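Cytochrome b5-domain protein (Methanococcoides burtonii, PDB 6VZ6) binds heme b through a cytochrome b5-like domain and probably serves in electron transfer. Local coordinates at residues Glu8-Tyr13 with Tyr22-Gly27; Gly18-Phe23 with Val29-Glu34. One frame throughout, in Å; residues are numbered along the deposited sequence.

Contact 1: residues Glu8-Tyr13 with Tyr22-Gly27. With HEM (protoporphyrin IX containing Fe), chain B.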
loop_
_atom_site.group_PDB
_atom_site.type_symbol
_atom_site.label_atom_id
_atom_site.label_comp_id
_atom_site.label_asym_id
_atom_site.label_seq_id
_atom_site.Cartn_x
_atom_site.Cartn_y
_atom_site.Cartn_z
ATOM N N GLU A 8 3.083 1.154 -13.057
ATOM C CA GLU A 8 4.315 0.384 -13.199
ATOM C C GLU A 8 5.327 0.740 -12.115
ATOM O O GLU A 8 5.961 -0.148 -11.542
ATOM C CB GLU A 8 4.937 0.627 -14.583
ATOM C CG GLU A 8 6.114 -0.299 -14.910
ATOM C CD GLU A 8 6.475 -0.317 -16.405
ATOM O OE1 GLU A 8 6.851 -1.396 -16.920
ATOM O OE2 GLU A 8 6.389 0.748 -17.062
ATOM N N GLU A 9 5.476 2.032 -11.807
ATOM C CA GLU A 9 6.401 2.435 -10.757
ATOM C C GLU A 9 5.971 1.888 -9.408
ATOM O O GLU A 9 6.788 1.372 -8.623
ATOM C CB GLU A 9 6.477 3.960 -10.719
ATOM C CG GLU A 9 7.343 4.551 -11.849
ATOM C CD GLU A 9 7.137 6.060 -12.071
ATOM O OE1 GLU A 9 6.218 6.682 -11.467
ATOM O OE2 GLU A 9 7.892 6.642 -12.869
ATOM N N LEU A 10 4.688 2.037 -9.089
ATOM C CA LEU A 10 4.196 1.589 -7.789
ATOM C C LEU A 10 4.467 0.103 -7.591
ATOM O O LEU A 10 4.750 -0.343 -6.467
ATOM C CB LEU A 10 2.700 1.876 -7.675
ATOM C CG LEU A 10 2.063 1.406 -6.379
ATOM C CD1 LEU A 10 2.680 2.141 -5.192
ATOM C CD2 LEU A 10 0.562 1.636 -6.444
ATOM N N ALA A 11 4.376 -0.675 -8.679
ATOM C CA ALA A 11 4.529 -2.111 -8.578
ATOM C C ALA A 11 5.892 -2.516 -8.037
ATOM O O ALA A 11 6.023 -3.616 -7.495
ATOM C CB ALA A 11 4.306 -2.746 -9.948
ATOM N N LYS A 12 6.898 -1.652 -8.114
ATOM C CA LYS A 12 8.192 -1.995 -7.533
ATOM C C LYS A 12 8.142 -2.062 -6.010
ATOM O O LYS A 12 8.893 -2.827 -5.392
ATOM C CB LYS A 12 9.229 -0.970 -7.959
ATOM C CG LYS A 12 10.658 -1.470 -7.923
ATOM C CD LYS A 12 11.609 -0.351 -8.342
ATOM C CE LYS A 12 12.784 -0.207 -7.383
ATOM N NZ LYS A 12 13.894 0.605 -7.978
ATOM N N TYR A 13 7.280 -1.271 -5.384
ATOM C CA TYR A 13 7.328 -1.097 -3.931
ATOM C C TYR A 13 6.351 -2.066 -3.273
ATOM O O TYR A 13 5.348 -1.697 -2.687
ATOM C CB TYR A 13 7.085 0.375 -3.586
ATOM C CG TYR A 13 8.034 1.222 -4.371
ATOM C CD1 TYR A 13 9.416 1.163 -4.155
ATOM C CD2 TYR A 13 7.587 2.022 -5.397
ATOM C CE1 TYR A 13 10.292 1.896 -4.908
ATOM C CE2 TYR A 13 8.470 2.772 -6.149
ATOM C CZ TYR A 13 9.811 2.701 -5.889
ATOM O OH TYR A 13 10.681 3.414 -6.665
ATOM N N TYR A 22 4.551 -0.235 -0.269
ATOM C CA TYR A 22 3.580 0.810 -0.583
ATOM C C TYR A 22 2.325 0.175 -1.155
ATOM O O TYR A 22 2.389 -0.924 -1.713
ATOM C CB TYR A 22 4.108 1.779 -1.641
ATOM C CG TYR A 22 5.296 2.624 -1.232
ATOM C CD1 TYR A 22 5.757 2.669 0.093
ATOM C CD2 TYR A 22 5.937 3.392 -2.171
ATOM C CE1 TYR A 22 6.848 3.493 0.443
ATOM C CE2 TYR A 22 6.995 4.201 -1.837
ATOM C CZ TYR A 22 7.450 4.239 -0.544
ATOM O OH TYR A 22 8.495 5.067 -0.324
ATOM N N PHE A 23 1.188 0.856 -1.003
ATOM C CA PHE A 23 0.011 0.534 -1.808
ATOM C C PHE A 23 -0.750 1.821 -2.112
ATOM O O PHE A 23 -0.469 2.876 -1.560
ATOM C CB PHE A 23 -0.905 -0.530 -1.158
ATOM C CG PHE A 23 -1.392 -0.191 0.212
ATOM C CD1 PHE A 23 -2.283 0.850 0.408
ATOM C CD2 PHE A 23 -0.977 -0.942 1.320
ATOM C CE1 PHE A 23 -2.729 1.174 1.686
ATOM C CE2 PHE A 23 -1.445 -0.643 2.592
ATOM C CZ PHE A 23 -2.296 0.439 2.773
ATOM N N ALA A 24 -1.695 1.744 -3.031
ATOM C CA ALA A 24 -2.545 2.887 -3.321
ATOM C C ALA A 24 -3.955 2.629 -2.816
ATOM O O ALA A 24 -4.434 1.494 -2.764
ATOM C CB ALA A 24 -2.550 3.208 -4.811
ATOM N N TYR A 25 -4.585 3.706 -2.377
ATOM C CA TYR A 25 -5.970 3.687 -1.937
ATOM C C TYR A 25 -6.580 5.036 -2.284
ATOM O O TYR A 25 -6.115 6.066 -1.779
ATOM C CB TYR A 25 -6.072 3.413 -0.443
ATOM C CG TYR A 25 -7.498 3.432 0.072
ATOM C CD1 TYR A 25 -8.324 2.356 -0.134
ATOM C CD2 TYR A 25 -8.007 4.530 0.758
ATOM C CE1 TYR A 25 -9.618 2.341 0.345
ATOM C CE2 TYR A 25 -9.325 4.535 1.245
ATOM C CZ TYR A 25 -10.121 3.420 1.010
ATOM O OH TYR A 25 -11.405 3.351 1.467
ATOM N N LYS A 26 -7.572 5.032 -3.188
ATOM C CA LYS A 26 -8.253 6.259 -3.586
ATOM C C LYS A 26 -7.253 7.357 -3.930
ATOM O O LYS A 26 -7.304 8.471 -3.411
ATOM C CB LYS A 26 -9.225 6.686 -2.473
ATOM C CG LYS A 26 -10.358 5.631 -2.306
ATOM C CD LYS A 26 -11.440 6.071 -1.340
ATOM C CE LYS A 26 -12.657 5.128 -1.389
ATOM N NZ LYS A 26 -13.537 5.321 -0.220
ATOM N N GLY A 27 -6.309 7.015 -4.807
ATOM C CA GLY A 27 -5.350 7.959 -5.319
ATOM C C GLY A 27 -4.145 8.208 -4.464
ATOM O O GLY A 27 -3.170 8.800 -4.964
HETATM C CHA HEM B . -5.401 -4.164 9.446
HETATM C CHB HEM B . -7.243 -8.112 7.492
HETATM C CHC HEM B . -7.375 -6.019 3.177
HETATM C CHD HEM B . -4.898 -2.308 5.041
HETATM C C1A HEM B . -5.992 -5.381 9.313
HETATM C C2A HEM B . -6.416 -6.234 10.396
HETATM C C3A HEM B . -6.913 -7.351 9.835
HETATM C C4A HEM B . -6.815 -7.203 8.399
HETATM C CMA HEM B . -7.517 -8.604 10.500
HETATM C CAA HEM B . -6.258 -5.847 11.891
HETATM C CBA HEM B . -7.477 -6.175 12.736
HETATM C CGA HEM B . -8.456 -5.076 12.528
HETATM O O1A HEM B . -7.964 -3.955 12.292
HETATM O O2A HEM B . -9.695 -5.328 12.593
HETATM C C1B HEM B . -7.426 -7.869 6.169
HETATM C C2B HEM B . -7.928 -8.845 5.294
HETATM C C3B HEM B . -8.004 -8.321 4.080
HETATM C C4B HEM B . -7.494 -6.964 4.156
HETATM C CMB HEM B . -8.371 -10.253 5.713
HETATM C CAB HEM B . -8.658 -9.145 2.953
HETATM C CBB HEM B . -9.464 -8.526 2.081
HETATM C C1C HEM B . -6.733 -4.813 3.308
HETATM C C2C HEM B . -6.580 -3.811 2.263
HETATM C C3C HEM B . -5.878 -2.784 2.781
HETATM C C4C HEM B . -5.586 -3.106 4.167
HETATM C CMC HEM B . -7.122 -3.994 0.834
HETATM C CAC HEM B . -5.386 -1.437 2.161
HETATM C CBC HEM B . -6.030 -0.788 1.211
HETATM C C1D HEM B . -4.749 -2.515 6.388
HETATM C C2D HEM B . -3.951 -1.721 7.308
HETATM C C3D HEM B . -4.110 -2.215 8.532
HETATM C C4D HEM B . -4.979 -3.357 8.406
HETATM C CMD HEM B . -3.115 -0.478 6.911
HETATM C CAD HEM B . -3.479 -1.737 9.868
HETATM C CBD HEM B . -2.086 -2.352 9.978
HETATM C CGD HEM B . -1.405 -2.031 11.293
HETATM O O1D HEM B . -0.212 -2.357 11.459
HETATM O O2D HEM B . -2.031 -1.373 12.150
HETATM N NA HEM B . -6.259 -5.981 8.115
HETATM N NB HEM B . -7.136 -6.734 5.450
HETATM N NC HEM B . -6.138 -4.337 4.463
HETATM N ND HEM B . -5.353 -3.520 7.091
HETATM FE FE HEM B . -6.240 -5.143 6.323
#

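Contact 2: residues Gly18-Phe23 with Val29-Glu34. With HEM (protoporphyrin IX containing Fe), chain B.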
loop_
_atom_site.group_PDB
_atom_site.type_symbol
_atom_site.label_atom_id
_atom_site.label_comp_id
_atom_site.label_asym_id
_atom_site.label_seq_id
_atom_site.Cartn_x
_atom_site.Cartn_y
_atom_site.Cartn_z
ATOM N N GLY A 18 14.240 -5.919 -0.462
ATOM C CA GLY A 18 14.837 -4.626 -0.178
ATOM C C GLY A 18 13.988 -3.419 -0.582
ATOM O O GLY A 18 14.430 -2.284 -0.379
ATOM N N GLU A 19 12.801 -3.634 -1.167
ATOM C CA GLU A 19 11.874 -2.546 -1.457
ATOM C C GLU A 19 10.889 -2.338 -0.313
ATOM O O GLU A 19 10.442 -3.286 0.328
ATOM C CB GLU A 19 11.114 -2.825 -2.761
ATOM C CG GLU A 19 11.976 -3.261 -3.918
ATOM C CD GLU A 19 12.912 -2.199 -4.271
ATOM O OE1 GLU A 19 12.474 -1.029 -4.198
ATOM O OE2 GLU A 19 14.081 -2.514 -4.556
ATOM N N LYS A 20 10.546 -1.084 -0.061
ATOM C CA LYS A 20 9.504 -0.758 0.911
ATOM C C LYS A 20 8.146 -1.265 0.433
ATOM O O LYS A 20 7.967 -1.615 -0.735
ATOM C CB LYS A 20 9.434 0.750 1.133
ATOM C CG LYS A 20 10.603 1.277 1.998
ATOM C CD LYS A 20 10.465 2.766 2.246
ATOM C CE LYS A 20 11.646 3.273 3.118
ATOM N NZ LYS A 20 11.469 4.678 3.533
ATOM N N CYS A 21 7.194 -1.308 1.351
ATOM C CA CYS A 21 5.849 -1.795 1.050
ATOM C C CYS A 21 4.884 -0.613 0.973
ATOM O O CYS A 21 4.505 -0.033 2.001
ATOM C CB CYS A 21 5.376 -2.816 2.078
ATOM S SG CYS A 21 3.800 -3.632 1.533
ATOM N N TYR A 22 4.551 -0.235 -0.269
ATOM C CA TYR A 22 3.580 0.810 -0.583
ATOM C C TYR A 22 2.325 0.175 -1.155
ATOM O O TYR A 22 2.389 -0.924 -1.713
ATOM C CB TYR A 22 4.108 1.779 -1.641
ATOM C CG TYR A 22 5.296 2.624 -1.232
ATOM C CD1 TYR A 22 5.757 2.669 0.093
ATOM C CD2 TYR A 22 5.937 3.392 -2.171
ATOM C CE1 TYR A 22 6.848 3.493 0.443
ATOM C CE2 TYR A 22 6.995 4.201 -1.837
ATOM C CZ TYR A 22 7.450 4.239 -0.544
ATOM O OH TYR A 22 8.495 5.067 -0.324
ATOM N N PHE A 23 1.188 0.856 -1.003
ATOM C CA PHE A 23 0.011 0.534 -1.808
ATOM C C PHE A 23 -0.750 1.821 -2.112
ATOM O O PHE A 23 -0.469 2.876 -1.560
ATOM C CB PHE A 23 -0.905 -0.530 -1.158
ATOM C CG PHE A 23 -1.392 -0.191 0.212
ATOM C CD1 PHE A 23 -2.283 0.850 0.408
ATOM C CD2 PHE A 23 -0.977 -0.942 1.320
ATOM C CE1 PHE A 23 -2.729 1.174 1.686
ATOM C CE2 PHE A 23 -1.445 -0.643 2.592
ATOM C CZ PHE A 23 -2.296 0.439 2.773
ATOM N N VAL A 29 -0.844 7.075 -2.133
ATOM C CA VAL A 29 0.133 6.005 -1.942
ATOM C C VAL A 29 0.576 6.030 -0.482
ATOM O O VAL A 29 1.079 7.043 0.010
ATOM C CB VAL A 29 1.318 6.155 -2.903
ATOM C CG1 VAL A 29 2.397 5.132 -2.591
ATOM C CG2 VAL A 29 0.868 6.021 -4.357
ATOM N N TYR A 30 0.313 4.939 0.224
ATOM C CA TYR A 30 0.625 4.791 1.632
ATOM C C TYR A 30 1.879 3.956 1.791
ATOM O O TYR A 30 2.103 3.000 1.030
ATOM C CB TYR A 30 -0.500 4.085 2.414
ATOM C CG TYR A 30 -1.711 4.941 2.697
ATOM C CD1 TYR A 30 -1.932 5.514 3.937
ATOM C CD2 TYR A 30 -2.646 5.168 1.696
ATOM C CE1 TYR A 30 -3.073 6.306 4.153
ATOM C CE2 TYR A 30 -3.815 5.964 1.934
ATOM C CZ TYR A 30 -3.982 6.520 3.139
ATOM O OH TYR A 30 -5.117 7.277 3.328
ATOM N N ASP A 31 2.658 4.278 2.830
ATOM C CA ASP A 31 3.838 3.484 3.202
ATOM C C ASP A 31 3.510 2.671 4.448
ATOM O O ASP A 31 3.358 3.247 5.532
ATOM C CB ASP A 31 5.039 4.396 3.466
ATOM C CG ASP A 31 6.285 3.627 3.847
ATOM O OD1 ASP A 31 6.225 2.378 3.923
ATOM O OD2 ASP A 31 7.336 4.278 4.052
ATOM N N VAL A 32 3.377 1.345 4.303
ATOM C CA VAL A 32 3.071 0.491 5.449
ATOM C C VAL A 32 4.246 -0.422 5.790
ATOM O O VAL A 32 4.070 -1.410 6.470
ATOM C CB VAL A 32 1.780 -0.328 5.245
ATOM C CG1 VAL A 32 0.603 0.597 5.192
ATOM C CG2 VAL A 32 1.880 -1.180 3.985
ATOM N N THR A 33 5.452 -0.080 5.334
ATOM C CA THR A 33 6.618 -0.956 5.521
ATOM C C THR A 33 6.765 -1.396 6.978
ATOM O O THR A 33 7.191 -2.530 7.249
ATOM C CB THR A 33 7.898 -0.209 5.084
ATOM O OG1 THR A 33 7.766 0.231 3.742
ATOM C CG2 THR A 33 9.135 -1.079 5.215
ATOM N N GLU A 34 6.380 -0.507 7.903
ATOM C CA GLU A 34 6.528 -0.674 9.339
ATOM C C GLU A 34 5.451 -1.533 9.966
ATOM O O GLU A 34 5.612 -1.969 11.100
ATOM C CB GLU A 34 6.431 0.705 10.028
ATOM C CG GLU A 34 5.152 1.576 9.590
ATOM C CD GLU A 34 5.341 2.395 8.280
ATOM O OE1 GLU A 34 5.588 3.608 8.317
ATOM O OE2 GLU A 34 5.211 1.854 7.203
HETATM C CHA HEM B . -5.401 -4.164 9.446
HETATM C CHB HEM B . -7.243 -8.112 7.492
HETATM C CHC HEM B . -7.375 -6.019 3.177
HETATM C CHD HEM B . -4.898 -2.308 5.041
HETATM C C1A HEM B . -5.992 -5.381 9.313
HETATM C C2A HEM B . -6.416 -6.234 10.396
HETATM C C3A HEM B . -6.913 -7.351 9.835
HETATM C C4A HEM B . -6.815 -7.203 8.399
HETATM C CMA HEM B . -7.517 -8.604 10.500
HETATM C CAA HEM B . -6.258 -5.847 11.891
HETATM C CBA HEM B . -7.477 -6.175 12.736
HETATM C CGA HEM B . -8.456 -5.076 12.528
HETATM O O1A HEM B . -7.964 -3.955 12.292
HETATM O O2A HEM B . -9.695 -5.328 12.593
HETATM C C1B HEM B . -7.426 -7.869 6.169
HETATM C C2B HEM B . -7.928 -8.845 5.294
HETATM C C3B HEM B . -8.004 -8.321 4.080
HETATM C C4B HEM B . -7.494 -6.964 4.156
HETATM C CMB HEM B . -8.371 -10.253 5.713
HETATM C CAB HEM B . -8.658 -9.145 2.953
HETATM C CBB HEM B . -9.464 -8.526 2.081
HETATM C C1C HEM B . -6.733 -4.813 3.308
HETATM C C2C HEM B . -6.580 -3.811 2.263
HETATM C C3C HEM B . -5.878 -2.784 2.781
HETATM C C4C HEM B . -5.586 -3.106 4.167
HETATM C CMC HEM B . -7.122 -3.994 0.834
HETATM C CAC HEM B . -5.386 -1.437 2.161
HETATM C CBC HEM B . -6.030 -0.788 1.211
HETATM C C1D HEM B . -4.749 -2.515 6.388
HETATM C C2D HEM B . -3.951 -1.721 7.308
HETATM C C3D HEM B . -4.110 -2.215 8.532
HETATM C C4D HEM B . -4.979 -3.357 8.406
HETATM C CMD HEM B . -3.115 -0.478 6.911
HETATM C CAD HEM B . -3.479 -1.737 9.868
HETATM C CBD HEM B . -2.086 -2.352 9.978
HETATM C CGD HEM B . -1.405 -2.031 11.293
HETATM O O1D HEM B . -0.212 -2.357 11.459
HETATM O O2D HEM B . -2.031 -1.373 12.150
HETATM N NA HEM B . -6.259 -5.981 8.115
HETATM N NB HEM B . -7.136 -6.734 5.450
HETATM N NC HEM B . -6.138 -4.337 4.463
HETATM N ND HEM B . -5.353 -3.520 7.091
HETATM FE FE HEM B . -6.240 -5.143 6.323
HETATM O O HOH W 1 8.809 5.793 2.286
HETATM O O HOH W 2 9.275 3.371 5.784
#

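Contact 1: residues Glu8-Tyr13 with Tyr22-Gly27
Tyr-13 lays its CB and ring root alongside the Tyr-22 ring, both side chains pointing the same way, with CB 3.5 Å from Tyr-22 CD2. Tyr-22 CE2 lies over one face of the Tyr-13 ring, the planes inclined at 42°, so the rings meet obliquely. The backbones join as well: Tyr-22 N donates to Tyr-13 O at 2.9 Å, reaching it from above the carbonyl plane. Leu-10, its CG anti to the backbone N (chi1 178°), extends from helix 7-12 and divides its methyls between two strand residues. Leu-10 CD1 rests 3.8 Å from Tyr-22 CB, while CD2 meets the methyl of Ala-24; Val-29 and Leu-76 also touch this leucine. The intervening residue, Phe-23, starts away from the helix, and its ring meets the heme, where vinyl carbon CAC sits over one ring face, offset toward the rim, 3.7 Å from Phe-23 CZ. With an alanine in place of Phe-23, the CAC vinyl would probably lose the ring face it rests on, and a gap would be likely to open between strand and porphyrin. The alternation, helix packing on one side of strand 22-25 and heme on the other, belongs to the cytochrome b5 fold.

Contact 2: residues Gly18-Phe23 with Val29-Glu34
Phe-23 and Tyr-30 form a hydrogen-bonded pair of the antiparallel beta hairpin made by strands 22-25 and 28-31, part of the main sheet of the cytochrome b5 fold. Tyr-30 N donates to Phe-23 O at 2.8 Å, and Phe-23 N returns a bond to Tyr-30 O. Their side chains leave the same face of the sheet, and their rings meet obliquely. Phe-23 CE1 meets Tyr-30 CB, while CE2 presses against Val-32 CG1 at 3.5 Å. With CG held between its backbone N and carbonyl carbon (chi1 56°), the phenylalanine ring reaches across to this valine, which also touches Trp-38 and lies near the heme-binding Ser-35.

Tyr-22 and Asp-31, the neighbouring non-hydrogen-bonded pair, occupy the other side. The tyrosine ring presents its edge to the carboxylate, Tyr-22 CE1 lying 3.5 Å from Asp-31 CG, and the two planes are 67° apart. Beyond the regular strands, Val-32 N bonds to Cys-21 O, and Cys-21 SG packs against Val-32 CG2.

An outer shell positions Asp-31. One water links Tyr-22 OH, Lys-20 NZ and Asp-31 OD2; a second donates to OD2 and is held weakly by the lysine. The ammonium and carboxylate are too far apart for a salt bridge, but their opposite charges would probably favour this arrangement. Asp-31 OD1 accepts from Thr-33 N at 2.9 Å, closing an Asx turn, and from Thr-33 OG1 at 2.6 Å through its syn lone pair. Thr-33 OG1 in turn accepts from Cys-21 N, 2.9 Å away.

Overall arrangement
Strand 22-25 is common to both contacts, whose centres lie about 9 Å apart. It is an edge strand of the four-stranded sheet: contact 1 packs helix 7-12 against it, whereas contact 2 pairs it with strand 28-31. The two meet directly where Leu-10 CD1 comes 4.0 Å from Val-29 CG1, and where Tyr-13 CB approaches Lys-20 O at 3.6 Å. Tyr-22 touches Leu-10 and Tyr-13 in contact 1 and Asp-31 in contact 2, while Phe-23 carries the shared strand into the heme pocket. The Phe-23 side chain is about 7 Å from that of the axial ligand His-43, and Val-32 is about 4 Å, side chain to side chain, from Ser-35, whose hydroxyl hydrogen-bonds the heme.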